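Local structure of putative tetR-family transcriptional regulatory protein (Streptomyces coelicolor, 2DG8) at residues A[12-15]-A[16-20]; A[98-101]-A[102-105]. The protein probably acts as a dimeric transcriptional regulator of the TetR family, binding DNA through an N-terminal helix-turn-helix domain. All blocks are in the same frame, centred on the assembly; numbering follows the deposited sequence.

Interaction 1 (residues 12-20) is one run of helix 10-25 in the TetR-type DNA-binding region, and interaction 2 (residues 98-105) spans the end of the connection from helix 82-98 and the first turn of helix 101-116 in the TetR-like C-terminal region. Interaction 1 comes first along the chain, and the centres of the two lie about 17 Å apart. They nevertheless touch: Arg102 NH2 stands 2.8 Å from Asp20 OD2 in a salt bridge, and Arg102 NH1 lies 3.6 Å from Leu19 CB. Each contact also reaches helix 53-77. The N-terminal part is thus tied to the C-terminal part at this point, an arrangement consistent with coupling between DNA binding and a ligand-binding region in this family.

Interaction 1: A[12-15]-A[16-20]; sequences ERIL and AATLD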
loop_
_atom_site.group_PDB
_atom_site.type_symbol
_atom_site.label_atom_id
_atom_site.label_comp_id
_atom_site.label_asym_id
_atom_site.label_seq_id
_atom_site.Cartn_x
_atom_site.Cartn_y
_atom_site.Cartn_z
ATOM N N GLU A 12 17.800 19.548 8.676
ATOM C CA GLU A 12 17.006 18.459 9.245
ATOM C C GLU A 12 15.577 18.933 9.497
ATOM O O GLU A 12 14.613 18.192 9.287
ATOM C CB GLU A 12 17.603 17.986 10.580
ATOM C CG GLU A 12 19.053 17.491 10.519
ATOM C CD GLU A 12 19.534 16.920 11.855
ATOM O OE1 GLU A 12 20.693 16.457 11.926
ATOM O OE2 GLU A 12 18.757 16.933 12.835
ATOM N N ARG A 13 15.444 20.171 9.959
ATOM C CA ARG A 13 14.129 20.722 10.251
ATOM C C ARG A 13 13.327 20.870 8.973
ATOM O O ARG A 13 12.105 20.714 8.971
ATOM C CB ARG A 13 14.256 22.080 10.941
ATOM C CG ARG A 13 13.268 22.279 12.076
ATOM C CD ARG A 13 13.477 23.626 12.743
ATOM N NE ARG A 13 14.867 23.808 13.148
ATOM C CZ ARG A 13 15.600 24.869 12.828
ATOM N NH1 ARG A 13 16.859 24.958 13.237
ATOM N NH2 ARG A 13 15.073 25.840 12.094
ATOM N N ILE A 14 14.013 21.172 7.881
ATOM C CA ILE A 14 13.329 21.328 6.614
ATOM C C ILE A 14 12.754 19.982 6.192
ATOM O O ILE A 14 11.607 19.906 5.747
ATOM C CB ILE A 14 14.281 21.875 5.529
ATOM C CG1 ILE A 14 14.605 23.343 5.838
ATOM C CG2 ILE A 14 13.638 21.742 4.147
ATOM C CD1 ILE A 14 15.698 23.957 4.974
ATOM N N LEU A 15 13.545 18.923 6.357
ATOM C CA LEU A 15 13.105 17.581 5.992
ATOM C C LEU A 15 11.887 17.154 6.802
ATOM O O LEU A 15 10.924 16.612 6.254
ATOM C CB LEU A 15 14.242 16.580 6.193
ATOM C CG LEU A 15 15.395 16.711 5.191
ATOM C CD1 LEU A 15 16.491 15.734 5.550
ATOM C CD2 LEU A 15 14.888 16.449 3.774
ATOM N N ALA A 16 11.927 17.420 8.103
ATOM C CA ALA A 16 10.822 17.072 8.988
ATOM C C ALA A 16 9.540 17.807 8.596
ATOM O O ALA A 16 8.467 17.210 8.551
ATOM C CB ALA A 16 11.191 17.396 10.433
ATOM N N ALA A 17 9.659 19.102 8.314
ATOM C CA ALA A 17 8.511 19.921 7.934
ATOM C C ALA A 17 7.912 19.415 6.624
ATOM O O ALA A 17 6.695 19.483 6.407
ATOM C CB ALA A 17 8.941 21.377 7.790
ATOM N N THR A 18 8.778 18.910 5.749
ATOM C CA THR A 18 8.340 18.370 4.468
ATOM C C THR A 18 7.477 17.124 4.718
ATOM O O THR A 18 6.440 16.928 4.085
ATOM C CB THR A 18 9.548 17.980 3.591
ATOM O OG1 THR A 18 10.427 19.104 3.457
ATOM C CG2 THR A 18 9.081 17.548 2.198
ATOM N N LEU A 19 7.922 16.295 5.654
ATOM C CA LEU A 19 7.216 15.070 6.030
ATOM C C LEU A 19 5.879 15.436 6.678
ATOM O O LEU A 19 4.852 14.856 6.344
ATOM C CB LEU A 19 8.086 14.254 6.999
ATOM C CG LEU A 19 8.685 12.915 6.540
ATOM C CD1 LEU A 19 8.713 12.772 5.026
ATOM C CD2 LEU A 19 10.075 12.798 7.136
ATOM N N ASP A 20 5.900 16.398 7.601
ATOM C CA ASP A 20 4.681 16.861 8.259
ATOM C C ASP A 20 3.688 17.304 7.179
ATOM O O ASP A 20 2.528 16.896 7.180
ATOM C CB ASP A 20 4.972 18.068 9.167
ATOM C CG ASP A 20 5.735 17.700 10.430
ATOM O OD1 ASP A 20 6.216 18.633 11.113
ATOM O OD2 ASP A 20 5.849 16.495 10.751
#
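Thr18 turns its hydroxyl back onto the carbonyl of Ile14, one helical turn earlier in helix 10-25, the first helix of the TetR-type DNA-binding domain that carries the helix-turn-helix. Its CB already rests against the backbone, 3.3 Å from Leu15 O. From there the side chain divides. OG1 lies opposite the carbonyl carbon and beside the backbone N (chi1 -54°), which carries it to 2.7 Å from Ile14 O, where it donates a hydrogen bond. The methyl CG2 takes the position opposite the backbone N, and the Thr18 side chain as a whole packs on Leu56 of helix 53-77 and Ile35 of helix 32-39. A buried threonine hydroxyl is therefore satisfied within its own helix while the residue still contributes to the apolar interior.

Ile14 O is gripped twice, since Thr18 N also donates to it at 3.0 Å, with a rather bent N-H...O angle of 145°. The hydroxyl sits 36° out of the carbonyl plane, whereas the amide leans to the other face, and the oxygen is thus held from both faces.

The remaining bonds are the regular i to i+4 set of an alpha helix: those from Ala16 N to Glu12 O and from Ala17 N to Arg13 O are straighter than the Thr18 amide bond. The small Ala17, buried, faces Arg38 and Ala39 of helix 32-39, while Ile14 meets Met46, His49 and Phe50, so this side of the helix closes over the helix-turn-helix. Leu15 packs on Phe50 and Glu59. One turn on, Leu19 N donates to Leu15 O at 3.1 Å, and Leu19 CD2 comes within 4.0 Å of that same Leu15 O.

Interaction 2: A[98-101]-A[102-105]; sequences EDSQ and RDLV
Ser100 caps the helix that follows it by accepting from the backbone amide of Asp103. Asp103 N donates to Ser100 OG at 2.9 Å with an N-H...O angle of 158°, nearly straight, so this first-turn amide is met by the hydroxyl oxygen of the serine in the N-cap position. Ser100 OG stands opposite its own backbone N (chi1 169°), which aims it forward over the first turn. Two backbone bonds of the i to i+4 kind then open the helix: Leu104 N to Ser100 O and Val105 N to Gln101 O, at 3.1 and 2.9 Å. Ser100 thereby accepts through both its hydroxyl oxygen and its carbonyl. The carboxylate of Asp103 folds back beside the serine, with OD1 and OD2 both 3.4 Å from Ser100 OG and neither bonded to it; OD1 instead accepts a hydrogen bond from His67 NE2 of helix 53-77.

Two longer polar side chains reach away from this turn. Gln101 runs extended to the second subunit, where its NE2 bonds to Ala115 O. Arg102 turns toward helix 10-25, packing on Leu19 and Ala23, with its charged end on Asp20.

Van der Waals contact fills in around these bonds. Val105 CG2, placed beside its own backbone N, closes on Gln101 O at 3.1 Å. Further out the Gln101 and Val105 side chains pass at a slant, with Gln101 CG 4.1 Å from Val105 CG2. Against the second subunit, Leu104 packs on its Ala115 and Val105 on its Arg116.

The start of helix 101-116 is thus shared between the DNA-binding part and the neighbouring subunit, and Ser100 is the serine N-cap of this helix in the TetR-like C-terminal region.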
loop_
_atom_site.group_PDB
_atom_site.type_symbol
_atom_site.label_atom_id
_atom_site.label_comp_id
_atom_site.label_asym_id
_atom_site.label_seq_id
_atom_site.Cartn_x
_atom_site.Cartn_y
_atom_site.Cartn_z
ATOM N N GLU A 98 -1.549 0.202 13.423
ATOM C CA GLU A 98 -2.444 1.073 14.188
ATOM C C GLU A 98 -1.881 2.144 15.110
ATOM O O GLU A 98 -2.636 2.990 15.587
ATOM C CB GLU A 98 -3.408 0.210 15.007
ATOM C CG GLU A 98 -2.735 -0.844 15.863
ATOM C CD GLU A 98 -3.733 -1.654 16.682
ATOM O OE1 GLU A 98 -4.736 -2.136 16.110
ATOM O OE2 GLU A 98 -3.509 -1.813 17.902
ATOM N N ASP A 99 -0.580 2.128 15.367
ATOM C CA ASP A 99 -0.015 3.105 16.285
ATOM C C ASP A 99 0.144 4.519 15.757
ATOM O O ASP A 99 -0.103 5.468 16.478
ATOM C CB ASP A 99 1.317 2.600 16.834
ATOM C CG ASP A 99 1.136 1.512 17.891
ATOM O OD1 ASP A 99 2.143 1.053 18.467
ATOM O OD2 ASP A 99 -0.023 1.114 18.148
ATOM N N SER A 100 0.539 4.667 14.501
ATOM C CA SER A 100 0.724 5.997 13.936
ATOM C C SER A 100 0.025 6.188 12.593
ATOM O O SER A 100 0.438 5.619 11.585
ATOM C CB SER A 100 2.222 6.288 13.783
ATOM O OG SER A 100 2.445 7.460 13.013
ATOM N N GLN A 101 -1.040 6.982 12.578
ATOM C CA GLN A 101 -1.737 7.238 11.326
ATOM C C GLN A 101 -0.821 8.047 10.404
ATOM O O GLN A 101 -0.882 7.908 9.185
ATOM C CB GLN A 101 -3.052 7.998 11.568
ATOM C CG GLN A 101 -3.767 8.427 10.283
ATOM C CD GLN A 101 -5.185 8.918 10.523
ATOM O OE1 GLN A 101 -5.452 9.623 11.498
ATOM N NE2 GLN A 101 -6.099 8.560 9.625
ATOM N N ARG A 102 0.027 8.883 10.994
ATOM C CA ARG A 102 0.972 9.702 10.228
ATOM C C ARG A 102 1.926 8.788 9.458
ATOM O O ARG A 102 2.201 9.015 8.285
ATOM C CB ARG A 102 1.772 10.605 11.171
ATOM C CG ARG A 102 2.989 11.277 10.545
ATOM C CD ARG A 102 4.122 11.350 11.561
ATOM N NE ARG A 102 5.333 11.978 11.032
ATOM C CZ ARG A 102 5.441 13.270 10.743
ATOM N NH1 ARG A 102 6.583 13.749 10.265
ATOM N NH2 ARG A 102 4.410 14.088 10.939
ATOM N N ASP A 103 2.429 7.754 10.123
ATOM C CA ASP A 103 3.336 6.815 9.475
ATOM C C ASP A 103 2.624 6.023 8.370
ATOM O O ASP A 103 3.182 5.797 7.291
ATOM C CB ASP A 103 3.948 5.876 10.517
ATOM C CG ASP A 103 4.969 6.581 11.404
ATOM O OD1 ASP A 103 5.473 5.957 12.365
ATOM O OD2 ASP A 103 5.275 7.767 11.131
ATOM N N LEU A 104 1.389 5.609 8.635
ATOM C CA LEU A 104 0.613 4.872 7.644
ATOM C C LEU A 104 0.412 5.743 6.401
ATOM O O LEU A 104 0.576 5.280 5.278
ATOM C CB LEU A 104 -0.749 4.480 8.228
ATOM C CG LEU A 104 -1.786 3.891 7.272
ATOM C CD1 LEU A 104 -1.314 2.530 6.735
ATOM C CD2 LEU A 104 -3.117 3.759 8.017
ATOM N N VAL A 105 0.046 7.003 6.612
ATOM C CA VAL A 105 -0.172 7.933 5.502
ATOM C C VAL A 105 1.115 8.195 4.704
ATOM O O VAL A 105 1.096 8.197 3.472
ATOM C CB VAL A 105 -0.756 9.289 6.027
ATOM C CG1 VAL A 105 -0.821 10.324 4.907
ATOM C CG2 VAL A 105 -2.142 9.060 6.601
#